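Local coordinates for protein MEM-A1 (Soil metagenome, PDB 6E0S) that probably hydrolyses the beta-lactam ring of antibiotics with active-site zinc, as a subclass B3 metallo-beta-lactamase, at residues Gln28-Val33 / Ala71-Gln76; Ala32-Thr37 / Ala180-Lys185; Ala160-Tyr165 / Ser175-Ala180; Ser186-Tyr191 / Ala227-Ile232; Lys220-Val225 / Gln266-Ala271. All coordinates share one frame; numbering follows the deposited sequence.

Interaction 1. Residues Gln28-Val33 / Ala71-Gln76; sequences QEPFAV and AQHIRQ
Glu29 and Gln76 meet where the segment leading into strand 31-34, the edge of the seven-stranded sheet, faces the last turn of helix 66-76 in the alpha-beta/beta-alpha sandwich of the metallo-beta-lactamase fold. The Gln76 chain comes in nearly perpendicular to that of Glu29, with CG anti to its backbone N (chi1 176°) and the rest extended, which brings Gln76 NE2 to 2.7 Å from Glu29 OE2. That hydrogen bond uses the syn side of the carboxylate, whose plane is turned 48° from the amide. Pro30 packs against both helix side chains, its CD 3.6 Å from His73 CD2 and 3.8 Å from Gln76 OE1. Beyond it, Gln28 O sits 3.0 Å from His73 NE2, but at too poor an angle for a bond. A water in the imidazole plane joins NE2 to Gln28 N instead, while Val40 O holds ND1. A second water donates to both Gln76 OE1 and Glu29 OE1, at 2.8 and 2.7 Å.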
# COMPACT_ATOMS: atom_id res chain seq x y z
N GLN A 28 -16.72 -2.70 -5.42
CA GLN A 28 -15.89 -3.88 -5.69
C GLN A 28 -16.21 -4.91 -4.62
O GLN A 28 -15.97 -4.67 -3.43
CB GLN A 28 -14.40 -3.52 -5.68
CG GLN A 28 -13.47 -4.72 -5.76
CD GLN A 28 -13.63 -5.46 -7.08
OE1 GLN A 28 -13.64 -4.84 -8.16
NE2 GLN A 28 -13.79 -6.79 -7.00
N GLU A 29 -16.72 -6.06 -5.02
CA GLU A 29 -16.94 -7.12 -4.05
C GLU A 29 -15.62 -7.65 -3.50
O GLU A 29 -14.66 -7.85 -4.25
CB GLU A 29 -17.72 -8.28 -4.68
CG GLU A 29 -19.20 -7.95 -4.93
CD GLU A 29 -19.96 -7.58 -3.64
OE1 GLU A 29 -20.40 -6.42 -3.51
OE2 GLU A 29 -20.11 -8.45 -2.75
N PRO A 30 -15.57 -7.92 -2.21
CA PRO A 30 -14.34 -8.47 -1.61
C PRO A 30 -14.14 -9.92 -1.99
O PRO A 30 -15.07 -10.62 -2.44
CB PRO A 30 -14.59 -8.31 -0.11
CG PRO A 30 -16.11 -8.30 0.04
CD PRO A 30 -16.61 -7.60 -1.21
N PHE A 31 -12.93 -10.40 -1.81
CA PHE A 31 -12.62 -11.78 -2.18
C PHE A 31 -11.41 -12.26 -1.42
O PHE A 31 -10.52 -11.49 -1.07
CB PHE A 31 -12.36 -11.94 -3.69
CG PHE A 31 -11.40 -10.89 -4.29
CD1 PHE A 31 -11.89 -9.67 -4.75
CD2 PHE A 31 -10.04 -11.17 -4.47
CE1 PHE A 31 -11.01 -8.73 -5.31
CE2 PHE A 31 -9.17 -10.24 -5.05
CZ PHE A 31 -9.66 -9.01 -5.47
N ALA A 32 -11.39 -13.57 -1.17
CA ALA A 32 -10.18 -14.22 -0.69
C ALA A 32 -9.11 -14.21 -1.77
O ALA A 32 -9.40 -14.46 -2.94
CB ALA A 32 -10.48 -15.67 -0.30
N VAL A 33 -7.87 -13.94 -1.36
CA VAL A 33 -6.78 -13.94 -2.32
C VAL A 33 -6.02 -15.25 -2.15
O VAL A 33 -5.91 -16.04 -3.09
CB VAL A 33 -5.86 -12.71 -2.16
CG1 VAL A 33 -4.76 -12.76 -3.15
CG2 VAL A 33 -6.69 -11.41 -2.38
N ALA A 71 -14.86 -1.13 5.65
CA ALA A 71 -15.47 -1.70 6.84
C ALA A 71 -16.58 -2.67 6.47
O ALA A 71 -16.66 -3.80 6.98
CB ALA A 71 -16.01 -0.58 7.73
N GLN A 72 -17.46 -2.24 5.56
CA GLN A 72 -18.54 -3.12 5.15
C GLN A 72 -18.00 -4.39 4.50
O GLN A 72 -18.53 -5.47 4.73
CB GLN A 72 -19.49 -2.35 4.24
CG GLN A 72 -20.34 -1.37 5.04
CD GLN A 72 -20.57 -0.05 4.34
OE1 GLN A 72 -20.35 0.08 3.13
NE2 GLN A 72 -21.03 0.95 5.09
N HIS A 73 -16.92 -4.28 3.72
CA HIS A 73 -16.32 -5.45 3.11
C HIS A 73 -15.78 -6.42 4.16
O HIS A 73 -15.97 -7.65 4.04
CB HIS A 73 -15.18 -5.01 2.17
CG HIS A 73 -15.67 -4.33 0.93
ND1 HIS A 73 -14.88 -3.51 0.17
CD2 HIS A 73 -16.89 -4.32 0.35
CE1 HIS A 73 -15.57 -3.04 -0.85
NE2 HIS A 73 -16.81 -3.50 -0.76
N ILE A 74 -15.09 -5.90 5.17
CA ILE A 74 -14.61 -6.72 6.28
C ILE A 74 -15.78 -7.46 6.94
O ILE A 74 -15.73 -8.68 7.12
CB ILE A 74 -13.82 -5.85 7.27
CG1 ILE A 74 -12.51 -5.38 6.62
CG2 ILE A 74 -13.49 -6.63 8.58
CD1 ILE A 74 -11.80 -4.18 7.39
N ARG A 75 -16.86 -6.74 7.28
CA ARG A 75 -18.00 -7.37 7.95
C ARG A 75 -18.69 -8.37 7.03
O ARG A 75 -19.12 -9.45 7.47
CB ARG A 75 -19.03 -6.31 8.38
CG ARG A 75 -18.54 -5.24 9.34
CD ARG A 75 -19.71 -4.37 9.83
NE ARG A 75 -19.22 -3.17 10.49
CZ ARG A 75 -19.21 -1.96 9.94
NH1 ARG A 75 -19.73 -1.76 8.73
NH2 ARG A 75 -18.73 -0.92 10.64
N GLN A 76 -18.80 -8.03 5.75
CA GLN A 76 -19.49 -8.89 4.81
C GLN A 76 -18.82 -10.26 4.76
O GLN A 76 -19.50 -11.29 4.64
CB GLN A 76 -19.48 -8.22 3.44
CG GLN A 76 -20.05 -8.99 2.30
CD GLN A 76 -19.96 -8.19 1.00
OE1 GLN A 76 -19.59 -7.00 1.01
NE2 GLN A 76 -20.32 -8.82 -0.09
O HOH W 1 -18.54 -2.63 -2.74
O HOH W 2 -19.85 -5.24 -1.13

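Interaction 2. Residues Ala32-Thr37 / Ala180-Lys185; sequences AVFGST and ATENGK
Phe34 and Gly35 dock against strand 180-182 at a type II' beta turn, Phe34 to Thr37, which connects the first two strands of the seven-stranded sheet of the metallo-beta-lactamase sandwich. The short strand segments run nearly perpendicular (98°), so they are not paired as neighbours in one sheet. In the first shell, Glu182 CG lies over one face of the Phe34 ring, 3.8 Å from its centroid, a CH-pi contact; the carboxylate is nearly parallel to the ring. Glu182 CG sits between the backbone N and the carbonyl carbon (chi1 61°), which lays it on the ring, and the extended chain carries OE2 on to the amide of Gly35, 2.8 Å from its N in an almost straight bond (177°) on the anti side of the carboxylate. Ala180 CB packs 3.7 Å from Phe34 CD2, and Lys185 O approaches the ring at its edge. Further out, a classic beta bulge sets Val33 and Phe34 both opposite Thr37, and a type I' turn from Glu182 to Lys185 folds strand 174-182 into the next strand. Ser255 holds the other carboxylate oxygen of Glu182, while Thr37 OG1 is bonded to Trp178 NE1. The backbones pack tightly at Gly35, whose CA is 3.2 Å from Thr181 O. A water accepts hydrogens from Ser36 N at 3.0 Å and Thr181 N at 2.9 Å.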
# COMPACT_ATOMS: atom_id res chain seq x y z
N ALA A 32 -11.39 -13.57 -1.17
CA ALA A 32 -10.18 -14.22 -0.69
C ALA A 32 -9.11 -14.21 -1.77
O ALA A 32 -9.40 -14.46 -2.94
CB ALA A 32 -10.48 -15.67 -0.30
N VAL A 33 -7.87 -13.94 -1.36
CA VAL A 33 -6.78 -13.94 -2.32
C VAL A 33 -6.02 -15.25 -2.15
O VAL A 33 -5.91 -16.04 -3.09
CB VAL A 33 -5.86 -12.71 -2.16
CG1 VAL A 33 -4.76 -12.76 -3.15
CG2 VAL A 33 -6.69 -11.41 -2.38
N PHE A 34 -5.52 -15.50 -0.94
CA PHE A 34 -4.78 -16.72 -0.63
C PHE A 34 -4.84 -16.94 0.87
O PHE A 34 -4.49 -16.05 1.64
CB PHE A 34 -3.33 -16.59 -1.09
CG PHE A 34 -2.65 -17.90 -1.28
CD1 PHE A 34 -2.70 -18.53 -2.51
CD2 PHE A 34 -1.99 -18.53 -0.23
CE1 PHE A 34 -2.08 -19.75 -2.72
CE2 PHE A 34 -1.36 -19.76 -0.42
CZ PHE A 34 -1.41 -20.37 -1.68
N GLY A 35 -5.29 -18.12 1.30
CA GLY A 35 -5.29 -18.40 2.73
C GLY A 35 -6.19 -17.40 3.45
O GLY A 35 -7.31 -17.11 3.00
N SER A 36 -5.67 -16.80 4.53
CA SER A 36 -6.43 -15.85 5.36
C SER A 36 -6.27 -14.40 4.89
O SER A 36 -6.66 -13.47 5.63
CB SER A 36 -6.01 -15.98 6.84
OG SER A 36 -4.75 -15.37 7.12
N THR A 37 -5.76 -14.20 3.68
CA THR A 37 -5.52 -12.87 3.12
C THR A 37 -6.65 -12.52 2.15
O THR A 37 -6.95 -13.30 1.24
CB THR A 37 -4.18 -12.82 2.39
OG1 THR A 37 -3.12 -12.88 3.35
CG2 THR A 37 -4.01 -11.49 1.61
N ALA A 180 1.30 -16.39 3.01
CA ALA A 180 -0.02 -16.93 3.25
C ALA A 180 0.01 -18.41 2.88
O ALA A 180 0.87 -18.83 2.11
CB ALA A 180 -1.13 -16.20 2.47
N THR A 181 -0.90 -19.19 3.47
CA THR A 181 -0.91 -20.64 3.31
C THR A 181 -2.33 -21.15 3.16
O THR A 181 -3.26 -20.64 3.80
CB THR A 181 -0.24 -21.37 4.51
OG1 THR A 181 -0.94 -21.05 5.72
CG2 THR A 181 1.22 -20.98 4.67
N GLU A 182 -2.50 -22.17 2.33
CA GLU A 182 -3.80 -22.82 2.21
C GLU A 182 -3.59 -24.17 1.56
O GLU A 182 -2.77 -24.29 0.65
CB GLU A 182 -4.81 -21.98 1.40
CG GLU A 182 -4.45 -21.69 -0.03
CD GLU A 182 -5.63 -21.12 -0.86
OE1 GLU A 182 -5.94 -21.68 -1.94
OE2 GLU A 182 -6.21 -20.10 -0.47
N ASN A 183 -4.30 -25.19 2.04
CA ASN A 183 -4.33 -26.51 1.39
C ASN A 183 -2.92 -27.08 1.15
O ASN A 183 -2.66 -27.75 0.14
CB ASN A 183 -5.12 -26.43 0.08
CG ASN A 183 -5.51 -27.80 -0.48
OD1 ASN A 183 -5.60 -28.80 0.25
ND2 ASN A 183 -5.75 -27.86 -1.79
N GLY A 184 -2.01 -26.84 2.10
CA GLY A 184 -0.65 -27.34 1.98
C GLY A 184 0.27 -26.52 1.10
O GLY A 184 1.41 -26.93 0.86
N LYS A 185 -0.20 -25.38 0.60
CA LYS A 185 0.57 -24.51 -0.28
C LYS A 185 0.83 -23.20 0.44
O LYS A 185 0.09 -22.81 1.34
CB LYS A 185 -0.19 -24.25 -1.58
CG LYS A 185 -0.45 -25.52 -2.37
CD LYS A 185 -1.36 -25.31 -3.57
CE LYS A 185 -1.27 -26.54 -4.49
NZ LYS A 185 -2.48 -26.72 -5.33
O HOH W 3 -2.92 -17.82 5.07

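Interaction 3. Residues Ala160-Tyr165 / Ser175-Ala180; sequences AVTARY and SWTWRA
Thr162 and Thr177 form a hydrogen-bonded antiparallel pair in the hairpin of strands 159-165 and 174-182, part of the five-stranded sheet of the sandwich. The backbone bonds come in two pairs. Thr162 N meets Thr177 O at 2.7 Å and is answered by Thr177 N to Thr162 O; Arg164 and Ser175 exchange the second pair. Between these rungs, Trp176 CA makes a CA-H...O contact with Thr162 O.

The apolar contacts lie on the face of Ala163 and Trp176. Trp176 turns its six-membered ring back over the partner strand, CZ3 standing 3.5 Å from Ala163 CB. Val161 divides its branches: CG1, anti to the backbone N (chi1 -176°), reaches Trp176 CB at 3.9 Å, while CG2 meets Trp178 CB at the same distance. The indole nitrogen of Trp176 is held by Asn89 O.

Water serves the other face and the open end of the hairpin. One molecule gives hydrogens to Ala160 O and Thr177 O and accepts from Thr162 OG1 at 2.6 Å; another bridges Arg164 NH1 and Thr177 OG1. A third joins Ala160 O to Arg179 N.

The chemistry is therefore divided by face: indoles and valine turn toward strands 48-50 and 56-59 of the opposing sheet, whereas threonines and arginine carry the solvent-linked side.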
# COMPACT_ATOMS: atom_id res chain seq x y z
N ALA A 160 2.94 -12.58 10.32
CA ALA A 160 4.25 -11.93 10.42
C ALA A 160 4.41 -11.14 9.12
O ALA A 160 4.63 -11.73 8.06
CB ALA A 160 5.39 -12.94 10.61
N VAL A 161 4.28 -9.81 9.20
CA VAL A 161 4.31 -8.93 8.03
C VAL A 161 5.53 -8.02 8.14
O VAL A 161 5.68 -7.30 9.12
CB VAL A 161 3.02 -8.10 7.92
CG1 VAL A 161 3.03 -7.25 6.65
CG2 VAL A 161 1.77 -8.99 7.93
N THR A 162 6.38 -8.02 7.11
CA THR A 162 7.64 -7.29 7.15
C THR A 162 7.49 -5.93 6.46
O THR A 162 6.95 -5.85 5.35
CB THR A 162 8.74 -8.09 6.46
OG1 THR A 162 8.92 -9.34 7.16
CG2 THR A 162 10.07 -7.34 6.45
N ALA A 163 8.02 -4.88 7.10
CA ALA A 163 8.10 -3.57 6.46
C ALA A 163 9.31 -3.49 5.55
O ALA A 163 10.45 -3.76 5.97
CB ALA A 163 8.16 -2.45 7.50
N ARG A 164 9.08 -3.11 4.30
CA ARG A 164 10.17 -2.86 3.35
C ARG A 164 10.06 -1.41 2.89
O ARG A 164 9.19 -1.08 2.09
CB ARG A 164 10.12 -3.82 2.16
CG ARG A 164 10.21 -5.31 2.57
CD ARG A 164 11.57 -5.61 3.20
NE ARG A 164 12.72 -5.35 2.31
CZ ARG A 164 13.27 -6.24 1.48
NH1 ARG A 164 12.79 -7.48 1.39
NH2 ARG A 164 14.31 -5.90 0.73
N TYR A 165 10.94 -0.55 3.40
CA TYR A 165 10.88 0.85 3.02
C TYR A 165 11.03 0.97 1.50
O TYR A 165 11.99 0.44 0.92
CB TYR A 165 12.00 1.62 3.74
CG TYR A 165 11.69 2.07 5.16
CD1 TYR A 165 10.74 1.43 5.93
CD2 TYR A 165 12.42 3.11 5.73
CE1 TYR A 165 10.46 1.88 7.26
CE2 TYR A 165 12.18 3.55 7.04
CZ TYR A 165 11.21 2.93 7.80
OH TYR A 165 10.98 3.38 9.09
N SER A 175 6.42 -0.79 1.38
CA SER A 175 5.82 -2.01 0.86
C SER A 175 5.90 -3.09 1.94
O SER A 175 6.83 -3.12 2.73
CB SER A 175 6.52 -2.46 -0.42
OG SER A 175 6.49 -1.40 -1.40
N TRP A 176 4.92 -4.00 1.94
CA TRP A 176 4.75 -4.97 3.01
C TRP A 176 4.75 -6.40 2.48
O TRP A 176 4.12 -6.70 1.46
CB TRP A 176 3.44 -4.68 3.75
CG TRP A 176 3.36 -3.33 4.34
CD1 TRP A 176 2.82 -2.20 3.74
CD2 TRP A 176 3.79 -2.93 5.63
NE1 TRP A 176 2.89 -1.14 4.62
CE2 TRP A 176 3.46 -1.57 5.79
CE3 TRP A 176 4.41 -3.60 6.70
CZ2 TRP A 176 3.75 -0.86 6.96
CZ3 TRP A 176 4.69 -2.90 7.85
CH2 TRP A 176 4.35 -1.54 7.97
N THR A 177 5.45 -7.31 3.17
CA THR A 177 5.55 -8.68 2.67
C THR A 177 5.20 -9.69 3.77
O THR A 177 5.44 -9.45 4.96
CB THR A 177 6.94 -9.01 2.11
OG1 THR A 177 7.90 -8.95 3.17
CG2 THR A 177 7.37 -8.00 1.01
N TRP A 178 4.59 -10.80 3.37
CA TRP A 178 4.21 -11.86 4.30
C TRP A 178 3.97 -13.13 3.50
O TRP A 178 3.95 -13.11 2.27
CB TRP A 178 2.97 -11.51 5.15
CG TRP A 178 1.66 -11.36 4.40
CD1 TRP A 178 0.59 -12.22 4.44
CD2 TRP A 178 1.25 -10.27 3.55
NE1 TRP A 178 -0.43 -11.75 3.66
CE2 TRP A 178 -0.05 -10.56 3.10
CE3 TRP A 178 1.87 -9.09 3.12
CZ2 TRP A 178 -0.74 -9.71 2.23
CZ3 TRP A 178 1.17 -8.25 2.26
CH2 TRP A 178 -0.12 -8.55 1.84
N ARG A 179 3.83 -14.24 4.20
CA ARG A 179 3.49 -15.50 3.55
C ARG A 179 2.09 -15.91 3.97
O ARG A 179 1.73 -15.78 5.15
CB ARG A 179 4.50 -16.61 3.93
CG ARG A 179 5.85 -16.36 3.30
CD ARG A 179 6.73 -17.62 3.28
NE ARG A 179 6.32 -18.58 2.27
CZ ARG A 179 6.73 -18.58 1.00
NH1 ARG A 179 7.59 -17.68 0.54
NH2 ARG A 179 6.29 -19.50 0.18
N ALA A 180 1.30 -16.39 3.01
CA ALA A 180 -0.02 -16.93 3.25
C ALA A 180 0.01 -18.41 2.88
O ALA A 180 0.87 -18.83 2.11
CB ALA A 180 -1.13 -16.20 2.47
O HOH W 4 4.52 -14.24 7.03
O HOH W 5 7.22 -11.32 6.89
O HOH W 6 1.99 -13.99 8.00
O HOH W 7 10.74 -8.89 2.48

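Interaction 4. Residues Ser186-Tyr191 / Ala227-Ile232; sequences SAAMVY and ALDCDI
Ala188 and Met189 of strand 186-191 run beside Asp231 and Ile232 as the chain enters strand 232-235, Met189 and Ile232 forming a parallel beta bridge with CA atoms 4.9 Å apart. Ala188 O receives Ile232 N at 3.0 Å and, more weakly, Asp231 N, while Ile232 O accepts Val190 N. Asp231 adds a side-chain grip: its OD2 takes Ala188 N at 2.8 Å in a nearly straight bond (176°) on the anti side of the carboxylate, and Arg261 holds OD1 in a salt bridge. Met189 runs alongside Ile232 on the same face. Bends at chi2 (-67°) and chi3 (-69°) fold the methionine back along the isoleucine, with Met189 SD 3.8 Å from Ile232 CD1 and Met189 CE 3.9 Å from Ile232 CG2. Val190 spreads its branches, CG1 touching Leu228 CD1 at 3.7 Å and CG2 meeting Cys230 CB at 4.0 Å. A water donates to both Met189 O and Asp229 O. Cys230 forms a disulfide with Cys264, fastening the loop to helix 263-285. The contact thus places the loop after helix 214-226 along strand 185-192, with strand 174-182 on the other edge of that strand and Phe34 of strand 31-34 packed on Ala187, Met189 and Ile232.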
# COMPACT_ATOMS: atom_id res chain seq x y z
N SER A 186 1.88 -22.51 0.01
CA SER A 186 2.21 -21.21 0.56
C SER A 186 2.59 -20.27 -0.57
O SER A 186 2.99 -20.70 -1.65
CB SER A 186 3.34 -21.29 1.60
OG SER A 186 4.59 -21.52 0.97
N ALA A 187 2.40 -18.98 -0.32
CA ALA A 187 2.66 -17.97 -1.33
C ALA A 187 3.32 -16.77 -0.67
O ALA A 187 2.85 -16.31 0.38
CB ALA A 187 1.36 -17.51 -2.01
N ALA A 188 4.38 -16.24 -1.31
CA ALA A 188 4.97 -14.99 -0.88
C ALA A 188 4.09 -13.82 -1.37
O ALA A 188 3.94 -13.62 -2.59
CB ALA A 188 6.41 -14.88 -1.39
N MET A 189 3.47 -13.10 -0.43
CA MET A 189 2.55 -12.00 -0.71
C MET A 189 3.31 -10.69 -0.69
O MET A 189 4.20 -10.50 0.14
CB MET A 189 1.43 -11.95 0.35
CG MET A 189 0.87 -13.37 0.69
SD MET A 189 -0.00 -14.07 -0.73
CE MET A 189 -1.42 -13.01 -0.82
N VAL A 190 2.98 -9.79 -1.63
CA VAL A 190 3.64 -8.49 -1.66
C VAL A 190 2.56 -7.43 -1.82
O VAL A 190 1.84 -7.44 -2.83
CB VAL A 190 4.67 -8.37 -2.79
CG1 VAL A 190 5.17 -6.92 -2.89
CG2 VAL A 190 5.85 -9.35 -2.59
N TYR A 191 2.44 -6.55 -0.83
CA TYR A 191 1.62 -5.33 -0.94
C TYR A 191 2.57 -4.23 -1.38
O TYR A 191 3.34 -3.71 -0.58
CB TYR A 191 0.92 -4.96 0.36
CG TYR A 191 -0.12 -3.87 0.15
CD1 TYR A 191 -1.48 -4.19 0.11
CD2 TYR A 191 0.25 -2.52 -0.01
CE1 TYR A 191 -2.45 -3.23 -0.07
CE2 TYR A 191 -0.76 -1.52 -0.16
CZ TYR A 191 -2.09 -1.92 -0.20
OH TYR A 191 -3.11 -0.99 -0.37
N ALA A 227 13.23 -7.13 -6.76
CA ALA A 227 13.96 -8.27 -6.21
C ALA A 227 13.15 -9.08 -5.19
O ALA A 227 13.66 -10.08 -4.67
CB ALA A 227 15.27 -7.82 -5.58
N LEU A 228 11.92 -8.70 -4.90
CA LEU A 228 11.22 -9.34 -3.79
C LEU A 228 10.78 -10.77 -4.14
O LEU A 228 10.45 -11.08 -5.29
CB LEU A 228 9.97 -8.53 -3.41
CG LEU A 228 10.18 -7.16 -2.81
CD1 LEU A 228 8.82 -6.53 -2.67
CD2 LEU A 228 10.85 -7.32 -1.44
N ASP A 229 10.78 -11.64 -3.12
CA ASP A 229 10.07 -12.91 -3.20
C ASP A 229 8.60 -12.61 -3.45
O ASP A 229 7.91 -12.08 -2.56
CB ASP A 229 10.29 -13.72 -1.92
CG ASP A 229 9.86 -15.19 -2.03
OD1 ASP A 229 9.47 -15.64 -3.14
OD2 ASP A 229 9.91 -15.88 -0.98
N CYS A 230 8.09 -12.89 -4.65
CA CYS A 230 6.81 -12.31 -5.07
C CYS A 230 5.94 -13.34 -5.79
O CYS A 230 5.94 -13.41 -7.02
CB CYS A 230 7.08 -11.10 -5.95
SG CYS A 230 5.64 -10.25 -6.61
N ASP A 231 5.19 -14.13 -5.02
CA ASP A 231 4.23 -15.03 -5.65
C ASP A 231 2.95 -14.30 -6.03
O ASP A 231 2.43 -14.51 -7.13
CB ASP A 231 3.90 -16.19 -4.73
CG ASP A 231 5.02 -17.20 -4.64
OD1 ASP A 231 5.61 -17.51 -5.69
OD2 ASP A 231 5.33 -17.63 -3.51
N ILE A 232 2.42 -13.47 -5.13
CA ILE A 232 1.17 -12.75 -5.39
C ILE A 232 1.39 -11.28 -5.08
O ILE A 232 1.70 -10.92 -3.94
CB ILE A 232 0.01 -13.30 -4.54
CG1 ILE A 232 -0.27 -14.78 -4.91
CG2 ILE A 232 -1.25 -12.41 -4.70
CD1 ILE A 232 -1.33 -15.48 -4.01
O HOH W 8 6.91 -11.69 -0.04

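Interaction 5. Residues Lys220-Val225 / Gln266-Ala271; sequences KSIATV and QYAERA
Ile222 carries most of its helix's side of this contact, and its branches lie along helix 266-271. From CB, which itself makes no close approach, the two branches part. CG2, anti to the backbone N, reaches Ala268, 3.5 Å from its O and 4.0 Å from its CB. CG1 takes the other direction, anti to the carbonyl carbon (chi1 -69°), and comes to 4.1 Å from Ala271 CB. At the tip, CD1 lies 3.9 Å from Ala271 C, over the backbone one turn further along. The Ile222 backbone takes part as well: its O is 3.3 Å from Ala268 CB.

These are two nearly antiparallel helices, 161° between their directions and 8.6 Å between the short axes, on the outer side of the five-stranded sheet in the alpha-beta/beta-alpha sandwich. The small side chains of Ala268 and Ala271 allow this close approach, with the CA atoms of Ile222 and Ala268 only 5.2 Å apart. The contact between the segments rests on packing of apolar groups.

One turn on from Ile222, Val225 points CG1 at the edge of the Tyr267 ring, 4.0 Å from CD1 and near the ring plane. The tyrosine extends past it, CG anti to the backbone N (chi1 177°), toward strand 232-235, where its side chain touches Leu233 and Ser235. Its OH is hydrogen-bonded to Asp193 O.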
# COMPACT_ATOMS: atom_id res chain seq x y z
N LYS A 220 16.15 3.21 -5.91
CA LYS A 220 16.44 2.09 -5.03
C LYS A 220 15.18 1.29 -4.71
O LYS A 220 15.22 0.05 -4.64
CB LYS A 220 17.09 2.59 -3.74
CG LYS A 220 17.61 1.45 -2.88
CD LYS A 220 18.01 1.92 -1.50
CE LYS A 220 18.51 0.75 -0.64
NZ LYS A 220 18.10 0.98 0.79
N SER A 221 14.04 1.97 -4.53
CA SER A 221 12.78 1.29 -4.24
C SER A 221 12.32 0.46 -5.43
O SER A 221 11.80 -0.64 -5.25
CB SER A 221 11.69 2.30 -3.84
OG SER A 221 12.11 3.07 -2.74
N ILE A 222 12.55 0.94 -6.65
CA ILE A 222 12.22 0.15 -7.83
C ILE A 222 13.02 -1.15 -7.84
O ILE A 222 12.49 -2.23 -8.12
CB ILE A 222 12.46 0.99 -9.10
CG1 ILE A 222 11.41 2.11 -9.17
CG2 ILE A 222 12.49 0.10 -10.35
CD1 ILE A 222 11.69 3.08 -10.28
N ALA A 223 14.32 -1.06 -7.53
CA ALA A 223 15.15 -2.27 -7.48
C ALA A 223 14.73 -3.18 -6.34
O ALA A 223 14.73 -4.41 -6.49
CB ALA A 223 16.63 -1.91 -7.33
N THR A 224 14.38 -2.61 -5.19
CA THR A 224 13.91 -3.40 -4.06
C THR A 224 12.69 -4.22 -4.42
O THR A 224 12.64 -5.43 -4.16
CB THR A 224 13.59 -2.50 -2.87
OG1 THR A 224 14.80 -1.94 -2.38
CG2 THR A 224 12.90 -3.29 -1.73
N VAL A 225 11.68 -3.59 -5.03
CA VAL A 225 10.45 -4.31 -5.35
C VAL A 225 10.71 -5.35 -6.43
O VAL A 225 10.18 -6.46 -6.39
CB VAL A 225 9.35 -3.30 -5.75
CG1 VAL A 225 8.14 -4.03 -6.32
CG2 VAL A 225 8.96 -2.49 -4.53
N GLN A 266 7.68 -7.01 -13.17
CA GLN A 266 6.99 -6.24 -14.22
C GLN A 266 6.50 -4.89 -13.69
O GLN A 266 6.57 -3.88 -14.40
CB GLN A 266 5.82 -7.06 -14.78
CG GLN A 266 6.30 -8.22 -15.65
CD GLN A 266 5.25 -9.29 -15.87
OE1 GLN A 266 4.15 -9.22 -15.31
NE2 GLN A 266 5.59 -10.30 -16.65
N TYR A 267 5.97 -4.89 -12.48
CA TYR A 267 5.51 -3.65 -11.84
C TYR A 267 6.68 -2.69 -11.65
O TYR A 267 6.55 -1.47 -11.87
CB TYR A 267 4.89 -4.03 -10.49
CG TYR A 267 4.40 -2.91 -9.62
CD1 TYR A 267 5.17 -2.47 -8.54
CD2 TYR A 267 3.16 -2.33 -9.84
CE1 TYR A 267 4.71 -1.47 -7.69
CE2 TYR A 267 2.70 -1.32 -9.01
CZ TYR A 267 3.48 -0.89 -7.94
OH TYR A 267 3.02 0.10 -7.09
N ALA A 268 7.82 -3.21 -11.23
CA ALA A 268 8.99 -2.36 -11.04
C ALA A 268 9.51 -1.84 -12.37
O ALA A 268 9.86 -0.66 -12.47
CB ALA A 268 10.08 -3.10 -10.27
N GLU A 269 9.51 -2.68 -13.41
CA GLU A 269 9.98 -2.21 -14.71
C GLU A 269 9.07 -1.11 -15.24
O GLU A 269 9.55 -0.14 -15.84
CB GLU A 269 10.04 -3.36 -15.71
CG GLU A 269 11.26 -4.22 -15.53
CD GLU A 269 11.38 -5.29 -16.58
OE1 GLU A 269 11.14 -4.97 -17.78
OE2 GLU A 269 11.69 -6.45 -16.20
N ARG A 270 7.76 -1.23 -15.02
CA ARG A 270 6.86 -0.19 -15.49
C ARG A 270 7.13 1.12 -14.77
O ARG A 270 7.13 2.19 -15.38
CB ARG A 270 5.41 -0.64 -15.30
CG ARG A 270 5.03 -1.75 -16.27
CD ARG A 270 3.53 -2.03 -16.24
NE ARG A 270 3.08 -2.53 -14.94
CZ ARG A 270 2.90 -3.82 -14.62
NH1 ARG A 270 3.18 -4.77 -15.50
NH2 ARG A 270 2.46 -4.13 -13.40
N ALA A 271 7.40 1.05 -13.47
CA ALA A 271 7.76 2.24 -12.71
C ALA A 271 9.07 2.83 -13.21
O ALA A 271 9.22 4.06 -13.27
CB ALA A 271 7.87 1.88 -11.23

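In the fold
From the N terminus, residues 28-37 open two loops: interaction 1 closes the shorter on helix 66-76, and interaction 2 closes a much longer one on strand 174-182, joining the two sheets. Interaction 3, a hairpin, is nested inside that longer loop and shares Ala180 with interaction 2. Interaction 4 follows in series, adding strand 232-235 to the same sheet; strand 185-192 is bonded on its other side to strand 174-182 of interaction 3. Val33 and Phe34 both pack on Ile232, connecting the first segment to interaction 4. Interaction 5 crosses interaction 4 along the chain, pairing helix 214-226 with helix 263-285, and touches interaction 3 through Val225 and Ser175.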